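Local coordinates for proliferating cell nuclear antigen (Entamoeba histolytica, PDB 3P91), which probably encircles DNA as a ring-shaped trimer and raises the processivity of DNA polymerase delta during chromosome replication, at residues A14-R19 with L55-D60; S137-T142 with I165-N170; A219-L224 with C247-Y252; L230-S233 with P237-M240. One frame throughout, in Å; residues are numbered along the deposited sequence.

Contact 1 (A14-R19 with L55-D60)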
loop_
_atom_site.group_PDB
_atom_site.type_symbol
_atom_site.label_atom_id
_atom_site.label_comp_id
_atom_site.label_asym_id
_atom_site.label_seq_id
_atom_site.Cartn_x
_atom_site.Cartn_y
_atom_site.Cartn_z
ATOM N N ALA A 14 -10.156 22.899 7.160
ATOM C CA ALA A 14 -10.540 22.154 5.966
ATOM C C ALA A 14 -10.700 20.658 6.248
ATOM O O ALA A 14 -11.516 19.980 5.619
ATOM C CB ALA A 14 -9.537 22.388 4.842
ATOM N N ALA A 15 -9.919 20.153 7.196
ATOM C CA ALA A 15 -9.995 18.753 7.598
ATOM C C ALA A 15 -11.418 18.352 7.968
ATOM O O ALA A 15 -11.869 17.259 7.633
ATOM C CB ALA A 15 -9.058 18.491 8.759
ATOM N N LEU A 16 -12.121 19.246 8.654
ATOM C CA LEU A 16 -13.478 18.975 9.122
ATOM C C LEU A 16 -14.419 18.526 8.003
ATOM O O LEU A 16 -15.109 17.517 8.133
ATOM C CB LEU A 16 -14.045 20.209 9.841
ATOM C CG LEU A 16 -15.327 20.126 10.685
ATOM C CD1 LEU A 16 -16.578 20.316 9.850
ATOM C CD2 LEU A 16 -15.372 18.814 11.448
ATOM N N PHE A 17 -14.449 19.267 6.904
ATOM C CA PHE A 17 -15.382 18.962 5.828
ATOM C C PHE A 17 -14.951 17.762 4.983
ATOM O O PHE A 17 -15.786 17.035 4.450
ATOM C CB PHE A 17 -15.587 20.187 4.948
ATOM C CG PHE A 17 -16.754 20.073 4.013
ATOM C CD1 PHE A 17 -18.027 19.837 4.503
ATOM C CD2 PHE A 17 -16.584 20.227 2.649
ATOM C CE1 PHE A 17 -19.108 19.742 3.645
ATOM C CE2 PHE A 17 -17.658 20.136 1.788
ATOM C CZ PHE A 17 -18.924 19.891 2.288
ATOM N N LYS A 18 -13.646 17.565 4.859
ATOM C CA LYS A 18 -13.113 16.382 4.198
ATOM C C LYS A 18 -13.481 15.129 4.970
ATOM O O LYS A 18 -13.898 14.129 4.392
ATOM C CB LYS A 18 -11.594 16.487 4.076
ATOM C CG LYS A 18 -11.131 17.674 3.245
ATOM C CD LYS A 18 -9.614 17.799 3.203
ATOM C CE LYS A 18 -8.984 16.636 2.472
ATOM N NZ LYS A 18 -7.563 16.927 2.187
ATOM N N ARG A 19 -13.323 15.190 6.283
ATOM C CA ARG A 19 -13.674 14.074 7.153
ATOM C C ARG A 19 -15.172 13.802 7.159
ATOM O O ARG A 19 -15.608 12.656 7.157
ATOM C CB ARG A 19 -13.184 14.357 8.563
ATOM C CG ARG A 19 -11.696 14.396 8.628
ATOM C CD ARG A 19 -11.197 14.935 9.938
ATOM N NE ARG A 19 -9.749 14.772 10.002
ATOM C CZ ARG A 19 -8.967 15.322 10.922
ATOM N NH1 ARG A 19 -9.496 16.089 11.868
ATOM N NH2 ARG A 19 -7.654 15.108 10.886
ATOM N N LEU A 55 -26.514 14.699 10.088
ATOM C CA LEU A 55 -25.364 15.582 10.234
ATOM C C LEU A 55 -25.762 17.015 10.517
ATOM O O LEU A 55 -26.702 17.549 9.931
ATOM C CB LEU A 55 -24.482 15.562 8.984
ATOM C CG LEU A 55 -23.451 16.697 8.848
ATOM C CD1 LEU A 55 -22.229 16.478 9.741
ATOM C CD2 LEU A 55 -23.025 16.870 7.397
ATOM N N LEU A 56 -25.017 17.642 11.413
ATOM C CA LEU A 56 -25.154 19.061 11.629
ATOM C C LEU A 56 -23.790 19.712 11.762
ATOM O O LEU A 56 -23.086 19.490 12.739
ATOM C CB LEU A 56 -25.956 19.330 12.887
ATOM C CG LEU A 56 -26.020 20.814 13.205
ATOM C CD1 LEU A 56 -26.676 21.556 12.049
ATOM C CD2 LEU A 56 -26.766 21.046 14.509
ATOM N N ILE A 57 -23.406 20.504 10.772
ATOM C CA ILE A 57 -22.269 21.382 10.958
ATOM C C ILE A 57 -22.801 22.740 11.379
ATOM O O ILE A 57 -23.654 23.314 10.714
ATOM C CB ILE A 57 -21.430 21.526 9.688
ATOM C CG1 ILE A 57 -21.170 20.158 9.070
ATOM C CG2 ILE A 57 -20.122 22.215 10.015
ATOM C CD1 ILE A 57 -20.446 20.212 7.769
ATOM N N GLU A 58 -22.304 23.247 12.494
ATOM C CA GLU A 58 -22.782 24.510 13.020
ATOM C C GLU A 58 -21.987 25.676 12.473
ATOM O O GLU A 58 -20.901 25.486 11.916
ATOM C CB GLU A 58 -22.669 24.507 14.534
ATOM C CG GLU A 58 -23.514 23.454 15.219
ATOM C CD GLU A 58 -23.782 23.821 16.657
ATOM O OE1 GLU A 58 -24.850 24.426 16.921
ATOM O OE2 GLU A 58 -22.909 23.527 17.507
ATOM N N THR A 59 -22.512 26.886 12.654
ATOM C CA THR A 59 -21.853 28.080 12.120
ATOM C C THR A 59 -20.521 28.390 12.822
ATOM O O THR A 59 -19.679 29.104 12.274
ATOM C CB THR A 59 -22.802 29.330 12.076
ATOM O OG1 THR A 59 -23.268 29.659 13.391
ATOM C CG2 THR A 59 -23.998 29.077 11.160
ATOM N N ASP A 60 -20.333 27.825 14.016
ATOM C CA ASP A 60 -19.082 27.950 14.770
ATOM C C ASP A 60 -17.913 27.196 14.131
ATOM O O ASP A 60 -16.766 27.337 14.554
ATOM C CB ASP A 60 -19.270 27.446 16.202
ATOM C CG ASP A 60 -19.855 28.496 17.122
ATOM O OD1 ASP A 60 -20.800 28.176 17.873
ATOM O OD2 ASP A 60 -19.363 29.643 17.107
#
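Ile57 sends both of its branches to helix 14-25, one to each of two consecutive residues. Its CG2 methyl meets Leu16 tip to tip, CG2 lying 4.0 Å from Leu16 CD1. The other branch reaches Phe17 with the end methyl CD1, 4.1 Å from Phe17 CD1, and arrives at the edge of the ring, near its plane, rather than over a face. The two side chains cross there at about a right angle. In Ile57, CG1 stands anti to the carbonyl carbon (chi1 -47°) and CG2 anti to the backbone N, which aims CG2 at Leu16 and lets CG1 carry CD1 to Phe17. The contact belongs to the N-terminal half of the PCNA fold, where helix 14-25 packs across the sheet that contains strand 52-57; there is no hydrogen bond between the segments, and apolar side chains alone join them. Phe17 CG is anti to its own backbone N (chi1 -167°), which swings the ring from the helix toward the strand. Leu80 and Leu84 of helix 77-84 also touch this ring, and Phe11 stacks on it. Leu16 additionally packs on Cys247, and Ile57 on Phe62.

Contact 2 (S137-T142 with I165-N170)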
loop_
_atom_site.group_PDB
_atom_site.type_symbol
_atom_site.label_atom_id
_atom_site.label_comp_id
_atom_site.label_asym_id
_atom_site.label_seq_id
_atom_site.Cartn_x
_atom_site.Cartn_y
_atom_site.Cartn_z
ATOM N N SER A 137 -32.652 5.527 26.026
ATOM C CA SER A 137 -31.682 4.436 26.014
ATOM C C SER A 137 -31.432 3.855 27.399
ATOM O O SER A 137 -31.590 4.542 28.407
ATOM C CB SER A 137 -30.374 4.893 25.362
ATOM O OG SER A 137 -29.871 6.060 25.982
ATOM N N ASP A 138 -31.051 2.580 27.431
ATOM C CA ASP A 138 -30.761 1.858 28.672
ATOM C C ASP A 138 -29.333 2.100 29.143
ATOM O O ASP A 138 -29.050 2.069 30.337
ATOM C CB ASP A 138 -30.985 0.358 28.481
ATOM C CG ASP A 138 -32.452 -0.007 28.330
ATOM O OD1 ASP A 138 -32.750 -0.958 27.569
ATOM O OD2 ASP A 138 -33.305 0.644 28.977
ATOM N N ALA A 139 -28.435 2.333 28.192
ATOM C CA ALA A 139 -27.041 2.613 28.505
ATOM C C ALA A 139 -26.398 3.448 27.413
ATOM O O ALA A 139 -26.732 3.315 26.237
ATOM C CB ALA A 139 -26.269 1.321 28.702
ATOM N N ILE A 140 -25.473 4.314 27.815
ATOM C CA ILE A 140 -24.746 5.155 26.876
ATOM C C ILE A 140 -23.256 4.903 27.013
ATOM O O ILE A 140 -22.656 5.187 28.045
ATOM C CB ILE A 140 -25.032 6.648 27.106
ATOM C CG1 ILE A 140 -26.508 6.947 26.859
ATOM C CG2 ILE A 140 -24.179 7.487 26.195
ATOM C CD1 ILE A 140 -26.915 8.319 27.296
ATOM N N ILE A 141 -22.662 4.371 25.955
ATOM C CA ILE A 141 -21.272 3.968 26.000
ATOM C C ILE A 141 -20.374 4.923 25.246
ATOM O O ILE A 141 -20.670 5.314 24.126
ATOM C CB ILE A 141 -21.108 2.589 25.396
ATOM C CG1 ILE A 141 -21.962 1.588 26.172
ATOM C CG2 ILE A 141 -19.657 2.194 25.413
ATOM C CD1 ILE A 141 -22.171 0.299 25.456
ATOM N N THR A 142 -19.269 5.290 25.876
ATOM C CA THR A 142 -18.283 6.153 25.252
ATOM C C THR A 142 -16.945 5.438 25.255
ATOM O O THR A 142 -16.550 4.844 26.253
ATOM C CB THR A 142 -18.150 7.486 25.987
ATOM O OG1 THR A 142 -19.393 8.200 25.911
ATOM C CG2 THR A 142 -17.040 8.315 25.373
ATOM N N ILE A 165 -24.164 -6.463 20.950
ATOM C CA ILE A 165 -23.566 -5.506 21.853
ATOM C C ILE A 165 -24.337 -5.540 23.149
ATOM O O ILE A 165 -25.540 -5.310 23.170
ATOM C CB ILE A 165 -23.635 -4.101 21.262
ATOM C CG1 ILE A 165 -22.925 -4.081 19.915
ATOM C CG2 ILE A 165 -23.009 -3.098 22.198
ATOM C CD1 ILE A 165 -23.042 -2.780 19.201
ATOM N N GLY A 166 -23.646 -5.855 24.232
ATOM C CA GLY A 166 -24.286 -5.959 25.520
ATOM C C GLY A 166 -23.616 -5.024 26.492
ATOM O O GLY A 166 -22.426 -4.758 26.379
ATOM N N CYS A 167 -24.389 -4.522 27.446
ATOM C CA CYS A 167 -23.860 -3.607 28.440
ATOM C C CYS A 167 -24.338 -3.963 29.838
ATOM O O CYS A 167 -25.527 -4.159 30.064
ATOM C CB CYS A 167 -24.275 -2.180 28.109
ATOM S SG CYS A 167 -23.268 -0.937 28.926
ATOM N N THR A 168 -23.395 -4.051 30.768
ATOM C CA THR A 168 -23.722 -4.177 32.178
ATOM C C THR A 168 -23.165 -2.970 32.916
ATOM O O THR A 168 -22.696 -2.024 32.296
ATOM C CB THR A 168 -23.175 -5.478 32.786
ATOM O OG1 THR A 168 -21.747 -5.403 32.908
ATOM C CG2 THR A 168 -23.547 -6.657 31.906
ATOM N N LYS A 169 -23.218 -2.993 34.238
ATOM C CA LYS A 169 -22.784 -1.836 34.998
ATOM C C LYS A 169 -21.315 -1.489 34.738
ATOM O O LYS A 169 -20.971 -0.314 34.648
ATOM C CB LYS A 169 -23.061 -2.019 36.496
ATOM N N ASN A 170 -20.457 -2.503 34.594
ATOM C CA ASN A 170 -19.008 -2.274 34.473
ATOM C C ASN A 170 -18.352 -2.783 33.196
ATOM O O ASN A 170 -17.162 -2.575 32.989
ATOM C CB ASN A 170 -18.271 -2.907 35.650
ATOM C CG ASN A 170 -18.681 -2.322 36.978
ATOM O OD1 ASN A 170 -18.676 -1.102 37.169
ATOM N ND2 ASN A 170 -19.046 -3.192 37.911
#
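Cys167 SG is held between two apolar groups of strand 139-144, with the Ala139 CB methyl 3.8 Å away and Ile141 CD1 at the same distance of 3.8 Å. The contacts on this sulfur from the other segment are thus van der Waals ones, and no hydrogen bond joins the two segments. Ile141 lies against it with more than its end, since CG1 of Ile141 also comes to 4.0 Å from Cys167 SG. The methylene of Cys167 shares in the packing: its CB is 4.1 Å from Ala139 CB. The thiol gets there because SG is turned anti to the backbone N (chi1 -161°), which places the sulfur between the side chains of Ala139 and Ile141. Ile141 answers with CG1 anti to the carbonyl carbon (chi1 -59°) and an extended outer bond that carries CD1 toward the sulfur. In the C-terminal half of the PCNA fold, these strands stand at the two ends of a strand-helix-strand unit through helix 145-158, yet they belong to different sheets, so the cysteine bridges the interior between one sheet and the other. Val206 and Val172, from the strands beside 162-167, also touch Cys167, and Val172 packs on Ile141 as well. On the other sheet, a classic beta bulge sets Asp138 and Ala139 together against the single residue Leu232. Ala139 points its methyl toward Cys167, while Ile140, between the two touching residues, points away and packs on Lys229 and Ser231 of the neighbouring strand.

Contact 3 (A219-L224 with C247-Y252)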
loop_
_atom_site.group_PDB
_atom_site.type_symbol
_atom_site.label_atom_id
_atom_site.label_comp_id
_atom_site.label_asym_id
_atom_site.label_seq_id
_atom_site.Cartn_x
_atom_site.Cartn_y
_atom_site.Cartn_z
ATOM N N ALA A 219 -18.770 2.917 11.702
ATOM C CA ALA A 219 -17.599 3.042 12.557
ATOM C C ALA A 219 -16.472 3.794 11.877
ATOM O O ALA A 219 -15.604 4.361 12.539
ATOM C CB ALA A 219 -17.121 1.673 12.996
ATOM N N LYS A 220 -16.489 3.796 10.549
ATOM C CA LYS A 220 -15.444 4.447 9.770
ATOM C C LYS A 220 -15.496 5.963 9.875
ATOM O O LYS A 220 -14.696 6.651 9.253
ATOM C CB LYS A 220 -15.538 4.043 8.304
ATOM C CG LYS A 220 -15.367 2.570 8.057
ATOM C CD LYS A 220 -15.620 2.250 6.595
ATOM C CE LYS A 220 -15.619 0.753 6.348
ATOM N NZ LYS A 220 -15.968 0.442 4.935
ATOM N N SER A 221 -16.439 6.478 10.656
ATOM C CA SER A 221 -16.560 7.917 10.873
ATOM C C SER A 221 -15.631 8.387 11.989
ATOM O O SER A 221 -15.636 9.559 12.364
ATOM C CB SER A 221 -18.005 8.286 11.201
ATOM O OG SER A 221 -18.858 7.974 10.117
ATOM N N ALA A 222 -14.834 7.458 12.506
ATOM C CA ALA A 222 -13.912 7.711 13.614
ATOM C C ALA A 222 -13.104 9.007 13.497
ATOM O O ALA A 222 -12.942 9.721 14.479
ATOM C CB ALA A 222 -12.977 6.509 13.809
ATOM N N PRO A 223 -12.589 9.313 12.304
ATOM C CA PRO A 223 -11.801 10.539 12.120
ATOM C C PRO A 223 -12.473 11.817 12.638
ATOM O O PRO A 223 -11.781 12.781 12.957
ATOM C CB PRO A 223 -11.638 10.613 10.601
ATOM C CG PRO A 223 -11.647 9.195 10.169
ATOM C CD PRO A 223 -12.647 8.514 11.067
ATOM N N LEU A 224 -13.795 11.819 12.740
ATOM C CA LEU A 224 -14.515 13.018 13.156
ATOM C C LEU A 224 -14.335 13.350 14.624
ATOM O O LEU A 224 -14.541 14.491 15.036
ATOM C CB LEU A 224 -16.006 12.886 12.855
ATOM C CG LEU A 224 -16.468 13.209 11.439
ATOM C CD1 LEU A 224 -17.939 12.907 11.325
ATOM C CD2 LEU A 224 -16.196 14.658 11.096
ATOM N N CYS A 247 -19.630 20.444 15.416
ATOM C CA CYS A 247 -20.132 19.550 14.407
ATOM C C CYS A 247 -20.488 18.253 15.100
ATOM O O CYS A 247 -19.888 17.900 16.110
ATOM C CB CYS A 247 -19.033 19.313 13.382
ATOM S SG CYS A 247 -19.354 17.985 12.232
ATOM N N VAL A 248 -21.476 17.549 14.574
ATOM C CA VAL A 248 -21.834 16.265 15.141
ATOM C C VAL A 248 -22.454 15.403 14.068
ATOM O O VAL A 248 -23.156 15.898 13.190
ATOM C CB VAL A 248 -22.791 16.407 16.347
ATOM C CG1 VAL A 248 -24.122 16.993 15.912
ATOM C CG2 VAL A 248 -22.973 15.054 17.061
ATOM N N LEU A 249 -22.161 14.111 14.129
ATOM C CA LEU A 249 -22.654 13.165 13.150
ATOM C C LEU A 249 -23.317 12.037 13.907
ATOM O O LEU A 249 -22.774 11.553 14.892
ATOM C CB LEU A 249 -21.496 12.634 12.316
ATOM C CG LEU A 249 -21.854 11.540 11.312
ATOM C CD1 LEU A 249 -22.837 12.070 10.278
ATOM C CD2 LEU A 249 -20.605 10.983 10.638
ATOM N N LYS A 250 -24.499 11.625 13.473
ATOM C CA LYS A 250 -25.198 10.554 14.165
ATOM C C LYS A 250 -25.825 9.566 13.210
ATOM O O LYS A 250 -26.298 9.941 12.137
ATOM C CB LYS A 250 -26.284 11.104 15.080
ATOM C CG LYS A 250 -25.773 11.872 16.256
ATOM C CD LYS A 250 -26.934 12.544 16.917
ATOM C CE LYS A 250 -26.522 13.345 18.122
ATOM N NZ LYS A 250 -27.728 14.028 18.662
ATOM N N PHE A 251 -25.822 8.301 13.618
ATOM C CA PHE A 251 -26.484 7.249 12.873
ATOM C C PHE A 251 -27.513 6.588 13.760
ATOM O O PHE A 251 -27.297 6.450 14.962
ATOM C CB PHE A 251 -25.480 6.204 12.436
ATOM C CG PHE A 251 -24.382 6.746 11.608
ATOM C CD1 PHE A 251 -24.488 6.766 10.235
ATOM C CD2 PHE A 251 -23.236 7.227 12.196
ATOM C CE1 PHE A 251 -23.468 7.260 9.458
ATOM C CE2 PHE A 251 -22.213 7.718 11.429
ATOM C CZ PHE A 251 -22.329 7.738 10.054
ATOM N N TYR A 252 -28.624 6.175 13.155
ATOM C CA TYR A 252 -29.697 5.504 13.875
ATOM C C TYR A 252 -29.956 4.157 13.251
ATOM O O TYR A 252 -30.281 4.072 12.066
ATOM C CB TYR A 252 -30.974 6.331 13.823
ATOM C CG TYR A 252 -30.864 7.669 14.505
ATOM C CD1 TYR A 252 -31.393 7.861 15.767
ATOM C CD2 TYR A 252 -30.224 8.742 13.886
ATOM C CE1 TYR A 252 -31.302 9.077 16.398
ATOM C CE2 TYR A 252 -30.122 9.971 14.514
ATOM C CZ TYR A 252 -30.671 10.129 15.774
ATOM O OH TYR A 252 -30.593 11.337 16.429
#
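Apolar packing centres on Leu224 and Leu249, whose side chains cross at about a right angle. Leu224 CD1 presses into the flank of Leu249, at 3.4 Å from its CD2 and 3.7 Å from its CB, so the methyl sits against both the base and one branch of the partner; the methyl-methyl approach is tight. With CG anti to the carbonyl carbon (chi1 -83°), Leu224 extends CD1 to the side of Leu249. The join lies close to the centre of the chain, where the loop after helix 212-218 settles on strand 247-253, the C-terminal-half strand that runs beside strand 52-57 in the continuous sheet spanning both halves of PCNA. Helix 14-25 borders the same spot, with Val20 and Ser23 touching Leu224. The second kind of contact is that of a hydroxyl with carbon: Ser221 OG lies 3.5 Å from Leu249 CD2 and also 3.5 Å from Phe251 CZ, at the edge of the ring and near its plane. The polar demand of this buried hydroxyl is met elsewhere, by a hydrogen bond to Phe218 O. The ring of Phe218 stacks on that of Phe251.

Contact 4 (L230-S233 with P237-M240)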
loop_
_atom_site.group_PDB
_atom_site.type_symbol
_atom_site.label_atom_id
_atom_site.label_comp_id
_atom_site.label_asym_id
_atom_site.label_seq_id
_atom_site.Cartn_x
_atom_site.Cartn_y
_atom_site.Cartn_z
ATOM N N LEU A 230 -22.173 5.403 21.744
ATOM C CA LEU A 230 -23.245 4.503 21.380
ATOM C C LEU A 230 -24.328 4.557 22.442
ATOM O O LEU A 230 -24.096 4.209 23.601
ATOM C CB LEU A 230 -22.725 3.076 21.281
ATOM C CG LEU A 230 -21.526 2.736 20.397
ATOM C CD1 LEU A 230 -20.279 3.490 20.824
ATOM C CD2 LEU A 230 -21.272 1.239 20.463
ATOM N N SER A 231 -25.513 4.993 22.044
ATOM C CA SER A 231 -26.658 4.995 22.932
ATOM C C SER A 231 -27.479 3.750 22.669
ATOM O O SER A 231 -28.039 3.580 21.589
ATOM C CB SER A 231 -27.488 6.244 22.711
ATOM O OG SER A 231 -26.755 7.386 23.098
ATOM N N LEU A 232 -27.559 2.892 23.679
ATOM C CA LEU A 232 -28.034 1.523 23.517
ATOM C C LEU A 232 -29.406 1.250 24.153
ATOM O O LEU A 232 -29.629 1.552 25.321
ATOM C CB LEU A 232 -26.984 0.576 24.105
ATOM C CG LEU A 232 -27.065 -0.929 23.850
ATOM C CD1 LEU A 232 -27.232 -1.198 22.369
ATOM C CD2 LEU A 232 -25.811 -1.601 24.380
ATOM N N SER A 233 -30.313 0.672 23.366
ATOM C CA SER A 233 -31.626 0.244 23.843
ATOM C C SER A 233 -31.936 -1.157 23.310
ATOM O O SER A 233 -31.510 -1.514 22.213
ATOM C CB SER A 233 -32.711 1.203 23.368
ATOM O OG SER A 233 -32.346 2.549 23.586
ATOM N N PRO A 237 -33.952 1.858 18.156
ATOM C CA PRO A 237 -32.684 2.039 17.437
ATOM C C PRO A 237 -31.526 2.566 18.278
ATOM O O PRO A 237 -31.684 3.454 19.117
ATOM C CB PRO A 237 -33.034 3.029 16.308
ATOM C CG PRO A 237 -34.411 3.486 16.568
ATOM C CD PRO A 237 -35.079 2.436 17.415
ATOM N N LEU A 238 -30.360 1.981 18.041
ATOM C CA LEU A 238 -29.119 2.454 18.616
ATOM C C LEU A 238 -28.728 3.787 17.990
ATOM O O LEU A 238 -29.095 4.080 16.857
ATOM C CB LEU A 238 -28.022 1.422 18.349
ATOM C CG LEU A 238 -26.561 1.833 18.520
ATOM C CD1 LEU A 238 -26.105 1.717 19.956
ATOM C CD2 LEU A 238 -25.705 1.004 17.606
ATOM N N ILE A 239 -27.981 4.593 18.737
ATOM C CA ILE A 239 -27.363 5.790 18.189
ATOM C C ILE A 239 -25.852 5.655 18.251
ATOM O O ILE A 239 -25.289 5.295 19.284
ATOM C CB ILE A 239 -27.732 7.050 18.983
ATOM C CG1 ILE A 239 -29.198 7.034 19.374
ATOM C CG2 ILE A 239 -27.420 8.307 18.182
ATOM C CD1 ILE A 239 -29.550 8.159 20.282
ATOM N N MET A 240 -25.194 5.942 17.138
ATOM C CA MET A 240 -23.746 6.038 17.133
ATOM C C MET A 240 -23.402 7.473 16.774
ATOM O O MET A 240 -23.631 7.903 15.654
ATOM C CB MET A 240 -23.143 5.059 16.124
ATOM C CG MET A 240 -21.646 4.854 16.261
ATOM S SD MET A 240 -20.997 3.728 15.004
ATOM C CE MET A 240 -21.830 2.215 15.454
HETATM O O HOH W 1 -24.972 8.173 21.135
HETATM O O HOH W 2 -30.845 3.791 21.682
#
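Ser231 and Ile239 form the hydrogen-bonded pair of an antiparallel beta hairpin, strand 227-232 turning back as strand 238-244. Ser231 N donates to Ile239 O at 2.8 Å (N-H...O 153°), and Ile239 N returns to Ser231 O at 3.0 Å with a straighter bond of 163°. Ser231 O also accepts from a water, 2.8 Å away, that gives its other hydrogen to Pro237 O at 2.7 Å. The same water takes a hydrogen from Ser233 OG, so it ties together both arms where the hairpin nears its turn. A second water binds Ser231 OG and donates weakly to Ile239 O. On the sheet face of this pair, Ser231 CB packs against the CG1-CD1 arm of Ile239, CB lying 3.7 Å from Ile239 CD1. The adjoining pair, Leu230 with Met240, is non-hydrogen-bonded and faces the other way, toward Phe148 of helix 145-158; Ile239 O accepts a CA-H...O contact from Leu230 CA. Leu238 has CG anti to its backbone N (chi1 164°), which folds the side chain in toward the opposite strand. Its CD1 methyl meets Leu230 CB, touches Leu232 CD1 at 3.9 Å, and comes within 3.1 Å of Ser231 O.

In the fold
From the N terminus, contact 1 comes first, closing a loop of 35 residues as helix 14-25 settles on strand 52-57 in the N-terminal half. Contact 2 follows in series, closing a mainly helical loop and joining the sheet that holds strand 139-144 to the sheet that holds strand 162-167. Contact 3 brings the loop after helix 212-218 onto strand 247-253, and the short hairpin of contact 4 is nested inside the loop it closes. Strands 52-57 and 247-253 pair directly, linking contact 1 to contact 3 across the two halves; strand 238-244 connects contact 3 to contact 4, and strand 227-232 connects contact 4 to contact 2. Contacts 1 and 2 lie farthest apart, about 29 Å between centres.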